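Aquaporin AqpM (Methanothermobacter marburgensis str. Marburg, PDB 2F2B) forms a membrane channel through which water moves in both directions down osmotic gradients, with a transient increase in initial glycerol flux. Local coordinates at residues C8-I13 with Y71-I76; G195-L198 with R202-G205; G205-D210 with T216-Y221. All blocks are in the same frame, centred on the assembly; numbering follows the deposited sequence.

In the fold
The three contacts lie in series along the chain and sample one aquaporin subunit from the predicted cytoplasmic side towards the predicted extracellular side. Contact 1 joins two transmembrane helices close to the predicted cytoplasmic boundary. Contact 2 lies about 19 Å from it between centres, around the second NPA motif and the arginine that follows it; a bound glycerol, probably from the crystallisation liquor, sits about 5 Å from the R202 side chain. Contact 3 continues outward along helix 200-214, its centre 10 Å from that of contact 2. These two share G205 and touch where F204 CD1 meets W219 CH2 at 3.6 Å, whereas contact 1 stays about 11 Å from contact 3 between nearest atoms.

Contact 1: C8-I13 with Y71-I76; sequences CIAEFI and YALGNI
L73 reaches across to A10 and I13 where helix 52-73 passes helix 4-33, and every interaction between the two segments is apolar or van der Waals. The backbones come nearest at A10 and L73, with CA atoms 6.3 Å apart. A10 has only a methyl group on this side, and that small residue lets the leucine come close to the helix backbone. Methyl CD1 of L73 lies 3.4 Å from the carbonyl O of A10, and the other branch, CD2, is 4.3 Å from A10 CB. The leucine has CG anti to its carbonyl carbon (chi1 -46°), which carries the fork over to the partner helix.

Two further methyl contacts flank this pair. I76, in the segment that leads out of helix 52-73, offers its branch methyl CG2 to A10 CB at 3.9 Å; one turn along helix 4-33, I13 CG2 meets L73 CD1 at 4.3 Å. T239 and L243 of a neighbouring subunit of the tetramer pack on I13 and I76 respectively.

Polar interactions lie beside the contact. E11, next to A10 on the same helix, accepts hydrogen bonds from the backbone N atoms of H80 and I81, just before the first NPA motif. With no hydrogen bond across the segments, the chemistry implies a join that rests on shape and dispersion, while E11 makes directional bonds to the chain leading to that motif.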
ATOM      1  N   CYS A   8       1.645  16.069 -26.677  1.00 15.44           N
ATOM      2  CA  CYS A   8       1.495  17.212 -25.783  1.00 15.50           C
ATOM      3  C   CYS A   8       0.130  17.142 -25.101  1.00 15.09           C
ATOM      4  O   CYS A   8      -0.008  17.507 -23.932  1.00 13.62           O
ATOM      5  CB  CYS A   8       1.644  18.528 -26.550  1.00 17.00           C
ATOM      6  SG  CYS A   8       3.366  18.965 -26.900  1.00 20.47           S
ATOM      7  N   ILE A   9      -0.881  16.676 -25.827  1.00 13.85           N
ATOM      8  CA  ILE A   9      -2.208  16.537 -25.238  1.00 14.58           C
ATOM      9  C   ILE A   9      -2.109  15.498 -24.115  1.00 14.73           C
ATOM     10  O   ILE A   9      -2.694  15.667 -23.043  1.00 13.56           O
ATOM     11  CB  ILE A   9      -3.251  16.079 -26.284  1.00 16.25           C
ATOM     12  CG1 ILE A   9      -3.493  17.197 -27.300  1.00 17.78           C
ATOM     13  CG2 ILE A   9      -4.560  15.704 -25.592  1.00 17.36           C
ATOM     14  CD1 ILE A   9      -4.380  16.782 -28.469  1.00 17.46           C
ATOM     15  N   ALA A  10      -1.349  14.433 -24.360  1.00 13.16           N
ATOM     16  CA  ALA A  10      -1.165  13.385 -23.360  1.00 13.23           C
ATOM     17  C   ALA A  10      -0.450  13.941 -22.125  1.00 12.90           C
ATOM     18  O   ALA A  10      -0.822  13.624 -21.000  1.00 13.03           O
ATOM     19  CB  ALA A  10      -0.367  12.226 -23.948  1.00 12.59           C
ATOM     20  N   GLU A  11       0.576  14.762 -22.333  1.00 11.90           N
ATOM     21  CA  GLU A  11       1.301  15.351 -21.205  1.00 12.37           C
ATOM     22  C   GLU A  11       0.374  16.271 -20.402  1.00 13.08           C
ATOM     23  O   GLU A  11       0.469  16.347 -19.178  1.00 13.54           O
ATOM     24  CB  GLU A  11       2.526  16.133 -21.703  1.00 12.68           C
ATOM     25  CG  GLU A  11       3.672  15.251 -22.194  1.00 12.38           C
ATOM     26  CD  GLU A  11       4.291  14.414 -21.082  1.00 14.01           C
ATOM     27  OE1 GLU A  11       4.650  14.991 -20.036  1.00 12.49           O
ATOM     28  OE2 GLU A  11       4.430  13.184 -21.256  1.00 16.55           O
ATOM     29  N   PHE A  12      -0.521  16.966 -21.098  1.00 12.78           N
ATOM     30  CA  PHE A  12      -1.479  17.859 -20.449  1.00 12.74           C
ATOM     31  C   PHE A  12      -2.408  17.027 -19.563  1.00 12.50           C
ATOM     32  O   PHE A  12      -2.617  17.344 -18.390  1.00 12.43           O
ATOM     33  CB  PHE A  12      -2.294  18.612 -21.513  1.00 13.54           C
ATOM     34  CG  PHE A  12      -3.411  19.459 -20.955  1.00 13.47           C
ATOM     35  CD1 PHE A  12      -4.638  18.891 -20.622  1.00 15.46           C
ATOM     36  CD2 PHE A  12      -3.240  20.833 -20.784  1.00 14.71           C
ATOM     37  CE1 PHE A  12      -5.685  19.679 -20.126  1.00 15.76           C
ATOM     38  CE2 PHE A  12      -4.276  21.629 -20.291  1.00 13.54           C
ATOM     39  CZ  PHE A  12      -5.499  21.051 -19.962  1.00 15.60           C
ATOM     40  N   ILE A  13      -2.960  15.960 -20.134  1.00 12.29           N
ATOM     41  CA  ILE A  13      -3.865  15.079 -19.401  1.00 11.62           C
ATOM     42  C   ILE A  13      -3.169  14.439 -18.202  1.00 11.40           C
ATOM     43  O   ILE A  13      -3.718  14.406 -17.097  1.00 11.24           O
ATOM     44  CB  ILE A  13      -4.417  13.969 -20.324  1.00 12.26           C
ATOM     45  CG1 ILE A  13      -5.341  14.588 -21.376  1.00 13.78           C
ATOM     46  CG2 ILE A  13      -5.173  12.920 -19.503  1.00 13.14           C
ATOM     47  CD1 ILE A  13      -5.758  13.629 -22.475  1.00 14.96           C
ATOM     48  N   TYR A  71       0.811   4.004 -17.220  1.00 12.18           N
ATOM     49  CA  TYR A  71       0.314   2.847 -17.960  1.00 12.41           C
ATOM     50  C   TYR A  71      -0.629   3.279 -19.076  1.00 14.30           C
ATOM     51  O   TYR A  71      -0.699   2.637 -20.125  1.00 15.28           O
ATOM     52  CB  TYR A  71      -0.377   1.862 -17.010  1.00 12.56           C
ATOM     53  CG  TYR A  71       0.617   1.078 -16.180  1.00 11.57           C
ATOM     54  CD1 TYR A  71       1.458   0.131 -16.772  1.00 11.93           C
ATOM     55  CD2 TYR A  71       0.771   1.331 -14.817  1.00 11.48           C
ATOM     56  CE1 TYR A  71       2.431  -0.541 -16.027  1.00 13.05           C
ATOM     57  CE2 TYR A  71       1.738   0.675 -14.068  1.00 10.09           C
ATOM     58  CZ  TYR A  71       2.568  -0.256 -14.673  1.00 10.66           C
ATOM     59  OH  TYR A  71       3.552  -0.876 -13.940  1.00 10.56           O
ATOM     60  N   ALA A  72      -1.331   4.384 -18.869  1.00 13.15           N
ATOM     61  CA  ALA A  72      -2.263   4.875 -19.881  1.00 15.00           C
ATOM     62  C   ALA A  72      -1.600   5.723 -20.964  1.00 14.58           C
ATOM     63  O   ALA A  72      -1.963   5.630 -22.138  1.00 15.31           O
ATOM     64  CB  ALA A  72      -3.376   5.690 -19.209  1.00 14.57           C
ATOM     65  N   LEU A  73      -0.618   6.526 -20.572  1.00 13.27           N
ATOM     66  CA  LEU A  73       0.028   7.444 -21.507  1.00 14.09           C
ATOM     67  C   LEU A  73       1.501   7.212 -21.799  1.00 14.91           C
ATOM     68  O   LEU A  73       2.064   7.871 -22.680  1.00 15.26           O
ATOM     69  CB  LEU A  73      -0.159   8.876 -20.991  1.00 14.04           C
ATOM     70  CG  LEU A  73      -1.575   9.223 -20.536  1.00 14.24           C
ATOM     71  CD1 LEU A  73      -1.556  10.537 -19.775  1.00 13.92           C
ATOM     72  CD2 LEU A  73      -2.521   9.299 -21.733  1.00 14.65           C
ATOM     73  N   GLY A  74       2.132   6.296 -21.071  1.00 14.38           N
ATOM     74  CA  GLY A  74       3.543   6.039 -21.291  1.00 15.95           C
ATOM     75  C   GLY A  74       3.912   5.703 -22.728  1.00 17.80           C
ATOM     76  O   GLY A  74       4.918   6.200 -23.244  1.00 18.16           O
ATOM     77  N   ASN A  75       3.101   4.865 -23.367  1.00 18.53           N
ATOM     78  CA  ASN A  75       3.330   4.445 -24.751  1.00 21.29           C
ATOM     79  C   ASN A  75       2.950   5.522 -25.759  1.00 20.75           C
ATOM     80  O   ASN A  75       3.113   5.339 -26.969  1.00 22.02           O
ATOM     81  CB  ASN A  75       2.514   3.189 -25.059  1.00 25.58           C
ATOM     82  CG  ASN A  75       2.976   1.984 -24.277  1.00 30.76           C
ATOM     83  OD1 ASN A  75       2.300   0.953 -24.250  1.00 33.57           O
ATOM     84  ND2 ASN A  75       4.133   2.101 -23.635  1.00 33.69           N
ATOM     85  N   ILE A  76       2.430   6.638 -25.265  1.00 18.01           N
ATOM     86  CA  ILE A  76       2.028   7.725 -26.139  1.00 17.65           C
ATOM     87  C   ILE A  76       3.059   8.849 -26.125  1.00 17.95           C
ATOM     88  O   ILE A  76       3.704   9.112 -27.139  1.00 17.17           O
ATOM     89  CB  ILE A  76       0.636   8.269 -25.731  1.00 17.59           C
ATOM     90  CG1 ILE A  76      -0.414   7.164 -25.904  1.00 18.88           C
ATOM     91  CG2 ILE A  76       0.266   9.479 -26.583  1.00 19.08           C
ATOM     92  CD1 ILE A  76      -1.800   7.541 -25.417  1.00 17.73           C
TER

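Contact 2: G195-L198 with R202-G205; sequences GSSL and RTFG
S197 and T203 meet hydroxyl to hydroxyl, OG to OG1 at 2.7 Å, in a hydrogen bond that either could donate. The serine OG is anti to its backbone N (chi1 164°), which turns it to the start of helix 200-214. Beside this bond the R202 chain runs past the serine, its CD 3.7 Å from S197 OG.

Beyond the bend at chi2 (-96°), the guanidinium reaches the loop carbonyls through two waters lying in its plane at the edge. One accepts from R202 NH2 at 2.9 Å and donates to G195 O; the other accepts from R202 NE at 2.9 Å and donates to S196 O. NH2 also bonds directly to G133 O.

The next shell holds these groups in place. E150 accepts from the backbone N atoms of S197 and L198, N199 OD1 accepts from R202 N, and T135 OG1 bonds to T203 OG1. G195 takes positive phi as the chain leaves helix 175-194, opening the NPA loop characteristic of aquaporins. R202 occupies the position of the selectivity-filter arginine in this family. The chemistry implies an arginine whose NE and NH2 are steered by backbone carbonyls, one directly and two through water.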
ATOM      1  N   GLY A 195       6.856  19.904   1.346  1.00 12.82           N
ATOM      2  CA  GLY A 195       5.624  19.642   0.625  1.00 12.29           C
ATOM      3  C   GLY A 195       5.906  18.553  -0.397  1.00 11.65           C
ATOM      4  O   GLY A 195       4.992  17.999  -1.004  1.00 12.39           O
ATOM      5  N   SER A 196       7.191  18.258  -0.586  1.00 11.15           N
ATOM      6  CA  SER A 196       7.655  17.220  -1.514  1.00 11.70           C
ATOM      7  C   SER A 196       7.057  17.319  -2.914  1.00 11.41           C
ATOM      8  O   SER A 196       6.367  16.404  -3.377  1.00 10.76           O
ATOM      9  CB  SER A 196       7.368  15.831  -0.931  1.00 11.20           C
ATOM     10  OG  SER A 196       7.893  14.813  -1.770  1.00 11.17           O
ATOM     11  N   SER A 197       7.333  18.430  -3.588  1.00 10.28           N
ATOM     12  CA  SER A 197       6.837  18.665  -4.941  1.00 11.07           C
ATOM     13  C   SER A 197       7.505  17.785  -5.996  1.00 11.08           C
ATOM     14  O   SER A 197       6.824  17.066  -6.731  1.00 11.39           O
ATOM     15  CB  SER A 197       7.050  20.129  -5.326  1.00 12.04           C
ATOM     16  OG  SER A 197       6.921  20.288  -6.726  1.00 13.10           O
ATOM     17  N   LEU A 198       8.834  17.876  -6.072  1.00 10.96           N
ATOM     18  CA  LEU A 198       9.647  17.120  -7.032  1.00 10.70           C
ATOM     19  C   LEU A 198       9.235  17.453  -8.457  1.00 11.66           C
ATOM     20  O   LEU A 198       9.712  16.828  -9.403  1.00 11.66           O
ATOM     21  CB  LEU A 198       9.445  15.610  -6.839  1.00 12.12           C
ATOM     22  CG  LEU A 198       9.297  15.034  -5.429  1.00 12.37           C
ATOM     23  CD1 LEU A 198       9.091  13.516  -5.533  1.00 13.58           C
ATOM     24  CD2 LEU A 198      10.534  15.361  -4.595  1.00 11.40           C
ATOM     25  N   ARG A 202       3.668  20.638 -10.944  1.00 11.46           N
ATOM     26  CA  ARG A 202       2.793  20.240  -9.845  1.00 11.59           C
ATOM     27  C   ARG A 202       2.686  21.346  -8.794  1.00 12.54           C
ATOM     28  O   ARG A 202       1.709  21.412  -8.044  1.00 12.42           O
ATOM     29  CB  ARG A 202       3.303  18.932  -9.219  1.00 11.30           C
ATOM     30  CG  ARG A 202       2.618  18.521  -7.916  1.00 11.45           C
ATOM     31  CD  ARG A 202       3.433  18.985  -6.715  1.00 11.14           C
ATOM     32  NE  ARG A 202       2.849  18.580  -5.435  1.00 11.41           N
ATOM     33  CZ  ARG A 202       1.889  19.246  -4.801  1.00 12.09           C
ATOM     34  NH1 ARG A 202       1.389  20.358  -5.325  1.00 13.10           N
ATOM     35  NH2 ARG A 202       1.436  18.812  -3.632  1.00 10.55           N
ATOM     36  N   THR A 203       3.692  22.215  -8.739  1.00 12.21           N
ATOM     37  CA  THR A 203       3.664  23.327  -7.795  1.00 12.56           C
ATOM     38  C   THR A 203       2.998  24.534  -8.461  1.00 12.75           C
ATOM     39  O   THR A 203       2.215  25.247  -7.834  1.00 12.06           O
ATOM     40  CB  THR A 203       5.087  23.718  -7.328  1.00 13.71           C
ATOM     41  OG1 THR A 203       5.660  22.633  -6.583  1.00 13.22           O
ATOM     42  CG2 THR A 203       5.032  24.956  -6.435  1.00 13.08           C
ATOM     43  N   PHE A 204       3.299  24.741  -9.738  1.00 13.88           N
ATOM     44  CA  PHE A 204       2.742  25.854 -10.514  1.00 14.33           C
ATOM     45  C   PHE A 204       1.209  25.908 -10.511  1.00 14.05           C
ATOM     46  O   PHE A 204       0.616  26.966 -10.274  1.00 13.89           O
ATOM     47  CB  PHE A 204       3.236  25.765 -11.960  1.00 13.79           C
ATOM     48  CG  PHE A 204       2.605  26.771 -12.885  1.00 15.66           C
ATOM     49  CD1 PHE A 204       3.017  28.099 -12.876  1.00 17.51           C
ATOM     50  CD2 PHE A 204       1.592  26.388 -13.763  1.00 16.67           C
ATOM     51  CE1 PHE A 204       2.428  29.038 -13.731  1.00 18.75           C
ATOM     52  CE2 PHE A 204       0.996  27.315 -14.620  1.00 19.18           C
ATOM     53  CZ  PHE A 204       1.417  28.643 -14.603  1.00 17.73           C
ATOM     54  N   GLY A 205       0.575  24.773 -10.790  1.00 13.17           N
ATOM     55  CA  GLY A 205      -0.881  24.725 -10.832  1.00 14.06           C
ATOM     56  C   GLY A 205      -1.557  25.258  -9.583  1.00 14.35           C
ATOM     57  O   GLY A 205      -2.361  26.193  -9.653  1.00 15.15           O
TER
HETATM   58  O   HOH W   1       2.929  16.661  -2.332  1.00 18.26           O
HETATM   59  O   HOH W   2       4.070  16.044  -4.968  1.00 16.00           O

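Contact 3: G205-D210 with T216-Y221; sequences GPYLND and TDLWNY
Where helix 200-214, which begins within the second NPA motif, gives way to the loop before helix 224-243, the chain folds back on itself, and Y207 fills the angle between the two arms. L218 CB sits over the centre of one face of the Y207 ring, 3.7 Å from its centroid, while L218 CD1 lies near the ring carbons CD1 and CE1. W219 comes from another direction. The edge of the tyrosine ring points at the face of the indole six-membered ring in a T-shaped pair, with the centroids of these two rings 5.5 Å apart and planes at 85°, and Y207 CB lies over the same indole ring in a CH-pi contact at 3.9 Å from its centroid. Along the helix, L208 CB adds an apolar contact to W219 CZ2.

In the aquaporin fold this helix belongs to a pore-forming loop that enters the membrane only part way, and the segment 216-221 leads from it to helix 224-243. The Y207 hydroxyl packs on Y221 CB and also bonds T135 O, tying a third stretch of chain to the same ring.

Backbone groups close the turn at its narrow end. T216 N donates to D210 O at 3.1 Å, with the N-H well aligned (163°) but the donor 48° out of the carbonyl plane. A water donates to Y207 O and T216 O at 2.9 and 2.7 Å and accepts from L218 N. D217 OD1 accepts from W219 N in an Asx turn.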
ATOM      1  N   GLY A 205       0.575  24.773 -10.790  1.00 13.17           N
ATOM      2  CA  GLY A 205      -0.881  24.725 -10.832  1.00 14.06           C
ATOM      3  C   GLY A 205      -1.557  25.258  -9.583  1.00 14.35           C
ATOM      4  O   GLY A 205      -2.361  26.193  -9.653  1.00 15.15           O
ATOM      5  N   PRO A 206      -1.271  24.663  -8.418  1.00 13.83           N
ATOM      6  CA  PRO A 206      -1.866  25.104  -7.153  1.00 14.21           C
ATOM      7  C   PRO A 206      -1.509  26.559  -6.823  1.00 14.55           C
ATOM      8  O   PRO A 206      -2.344  27.306  -6.316  1.00 14.71           O
ATOM      9  CB  PRO A 206      -1.288  24.114  -6.146  1.00 15.30           C
ATOM     10  CG  PRO A 206      -1.188  22.855  -6.959  1.00 14.91           C
ATOM     11  CD  PRO A 206      -0.591  23.364  -8.251  1.00 14.79           C
ATOM     12  N   TYR A 207      -0.270  26.955  -7.103  1.00 14.50           N
ATOM     13  CA  TYR A 207       0.159  28.331  -6.838  1.00 14.67           C
ATOM     14  C   TYR A 207      -0.717  29.315  -7.608  1.00 15.71           C
ATOM     15  O   TYR A 207      -1.197  30.302  -7.049  1.00 16.44           O
ATOM     16  CB  TYR A 207       1.621  28.529  -7.253  1.00 15.02           C
ATOM     17  CG  TYR A 207       2.643  28.225  -6.174  1.00 14.50           C
ATOM     18  CD1 TYR A 207       2.404  27.255  -5.196  1.00 14.33           C
ATOM     19  CD2 TYR A 207       3.869  28.891  -6.153  1.00 13.68           C
ATOM     20  CE1 TYR A 207       3.364  26.963  -4.222  1.00 14.06           C
ATOM     21  CE2 TYR A 207       4.830  28.607  -5.194  1.00 15.05           C
ATOM     22  CZ  TYR A 207       4.576  27.644  -4.231  1.00 14.77           C
ATOM     23  OH  TYR A 207       5.536  27.370  -3.284  1.00 16.42           O
ATOM     24  N   LEU A 208      -0.918  29.040  -8.893  1.00 15.60           N
ATOM     25  CA  LEU A 208      -1.731  29.908  -9.742  1.00 17.58           C
ATOM     26  C   LEU A 208      -3.167  30.014  -9.236  1.00 17.96           C
ATOM     27  O   LEU A 208      -3.695  31.115  -9.054  1.00 17.90           O
ATOM     28  CB  LEU A 208      -1.731  29.395 -11.185  1.00 18.59           C
ATOM     29  CG  LEU A 208      -2.535  30.217 -12.202  1.00 19.62           C
ATOM     30  CD1 LEU A 208      -1.996  31.641 -12.242  1.00 21.52           C
ATOM     31  CD2 LEU A 208      -2.451  29.577 -13.581  1.00 20.88           C
ATOM     32  N   ASN A 209      -3.801  28.871  -8.997  1.00 16.46           N
ATOM     33  CA  ASN A 209      -5.173  28.877  -8.523  1.00 16.21           C
ATOM     34  C   ASN A 209      -5.333  29.435  -7.109  1.00 16.74           C
ATOM     35  O   ASN A 209      -6.347  30.072  -6.808  1.00 17.55           O
ATOM     36  CB  ASN A 209      -5.772  27.473  -8.637  1.00 16.55           C
ATOM     37  CG  ASN A 209      -6.029  27.073 -10.084  1.00 15.87           C
ATOM     38  OD1 ASN A 209      -5.141  26.570 -10.778  1.00 18.06           O
ATOM     39  ND2 ASN A 209      -7.241  27.323 -10.551  1.00 14.95           N
ATOM     40  N   ASP A 210      -4.345  29.214  -6.244  1.00 16.50           N
ATOM     41  CA  ASP A 210      -4.415  29.749  -4.886  1.00 18.13           C
ATOM     42  C   ASP A 210      -4.391  31.273  -4.945  1.00 19.73           C
ATOM     43  O   ASP A 210      -5.066  31.951  -4.167  1.00 19.71           O
ATOM     44  CB  ASP A 210      -3.235  29.273  -4.033  1.00 17.67           C
ATOM     45  CG  ASP A 210      -3.482  27.922  -3.392  1.00 19.26           C
ATOM     46  OD1 ASP A 210      -4.659  27.534  -3.261  1.00 19.60           O
ATOM     47  OD2 ASP A 210      -2.498  27.257  -3.003  1.00 19.10           O
ATOM     48  N   THR A 216      -3.897  33.879  -2.007  1.00 24.77           N
ATOM     49  CA  THR A 216      -2.632  33.482  -1.403  1.00 25.02           C
ATOM     50  C   THR A 216      -1.508  33.616  -2.424  1.00 24.41           C
ATOM     51  O   THR A 216      -1.590  33.075  -3.527  1.00 24.45           O
ATOM     52  CB  THR A 216      -2.687  32.024  -0.901  1.00 26.67           C
ATOM     53  OG1 THR A 216      -3.840  31.850  -0.066  1.00 28.93           O
ATOM     54  CG2 THR A 216      -1.439  31.690  -0.101  1.00 27.57           C
ATOM     55  N   ASP A 217      -0.462  34.339  -2.039  1.00 22.98           N
ATOM     56  CA  ASP A 217       0.692  34.585  -2.896  1.00 23.88           C
ATOM     57  C   ASP A 217       1.902  33.797  -2.386  1.00 23.14           C
ATOM     58  O   ASP A 217       2.561  34.203  -1.428  1.00 22.40           O
ATOM     59  CB  ASP A 217       0.986  36.090  -2.899  1.00 26.02           C
ATOM     60  CG  ASP A 217       2.202  36.461  -3.722  1.00 28.51           C
ATOM     61  OD1 ASP A 217       2.789  35.585  -4.396  1.00 27.50           O
ATOM     62  OD2 ASP A 217       2.566  37.655  -3.690  1.00 30.86           O
ATOM     63  N   LEU A 218       2.188  32.672  -3.034  1.00 22.04           N
ATOM     64  CA  LEU A 218       3.306  31.816  -2.638  1.00 21.17           C
ATOM     65  C   LEU A 218       4.468  31.876  -3.630  1.00 20.47           C
ATOM     66  O   LEU A 218       5.472  31.183  -3.460  1.00 19.67           O
ATOM     67  CB  LEU A 218       2.825  30.362  -2.521  1.00 20.85           C
ATOM     68  CG  LEU A 218       1.661  30.068  -1.569  1.00 21.19           C
ATOM     69  CD1 LEU A 218       1.143  28.649  -1.802  1.00 21.08           C
ATOM     70  CD2 LEU A 218       2.120  30.244  -0.131  1.00 21.31           C
ATOM     71  N   TRP A 219       4.337  32.712  -4.654  1.00 19.27           N
ATOM     72  CA  TRP A 219       5.360  32.821  -5.690  1.00 20.00           C
ATOM     73  C   TRP A 219       6.785  33.080  -5.213  1.00 19.94           C
ATOM     74  O   TRP A 219       7.745  32.747  -5.906  1.00 19.26           O
ATOM     75  CB  TRP A 219       4.944  33.876  -6.715  1.00 20.59           C
ATOM     76  CG  TRP A 219       3.701  33.484  -7.449  1.00 21.04           C
ATOM     77  CD1 TRP A 219       2.466  34.055  -7.337  1.00 21.30           C
ATOM     78  CD2 TRP A 219       3.563  32.410  -8.388  1.00 20.36           C
ATOM     79  NE1 TRP A 219       1.567  33.402  -8.149  1.00 21.95           N
ATOM     80  CE2 TRP A 219       2.214  32.388  -8.805  1.00 20.58           C
ATOM     81  CE3 TRP A 219       4.451  31.463  -8.917  1.00 19.90           C
ATOM     82  CZ2 TRP A 219       1.730  31.456  -9.728  1.00 20.41           C
ATOM     83  CZ3 TRP A 219       3.969  30.535  -9.837  1.00 20.05           C
ATOM     84  CH2 TRP A 219       2.619  30.541 -10.232  1.00 18.91           C
ATOM     85  N   ASN A 220       6.923  33.666  -4.033  1.00 20.59           N
ATOM     86  CA  ASN A 220       8.240  33.947  -3.477  1.00 21.73           C
ATOM     87  C   ASN A 220       8.995  32.656  -3.152  1.00 21.06           C
ATOM     88  O   ASN A 220      10.213  32.668  -2.967  1.00 20.64           O
ATOM     89  CB  ASN A 220       8.079  34.813  -2.226  1.00 25.81           C
ATOM     90  CG  ASN A 220       6.763  34.558  -1.512  1.00 30.38           C
ATOM     91  OD1 ASN A 220       6.589  33.540  -0.844  1.00 34.46           O
ATOM     92  ND2 ASN A 220       5.818  35.482  -1.667  1.00 34.72           N
ATOM     93  N   TYR A 221       8.269  31.543  -3.103  1.00 19.48           N
ATOM     94  CA  TYR A 221       8.868  30.242  -2.805  1.00 19.59           C
ATOM     95  C   TYR A 221       9.049  29.391  -4.059  1.00 18.52           C
ATOM     96  O   TYR A 221       9.726  28.359  -4.025  1.00 17.70           O
ATOM     97  CB  TYR A 221       7.983  29.450  -1.836  1.00 19.55           C
ATOM     98  CG  TYR A 221       7.777  30.075  -0.477  1.00 23.03           C
ATOM     99  CD1 TYR A 221       8.841  30.232   0.412  1.00 24.63           C
ATOM    100  CD2 TYR A 221       6.507  30.475  -0.063  1.00 24.79           C
ATOM    101  CE1 TYR A 221       8.644  30.770   1.684  1.00 26.30           C
ATOM    102  CE2 TYR A 221       6.299  31.014   1.205  1.00 27.52           C
ATOM    103  CZ  TYR A 221       7.370  31.157   2.072  1.00 27.66           C
ATOM    104  OH  TYR A 221       7.162  31.676   3.331  1.00 31.17           O
TER
HETATM  105  O   HOH W   3       0.227  31.598  -4.883  1.00 22.68           O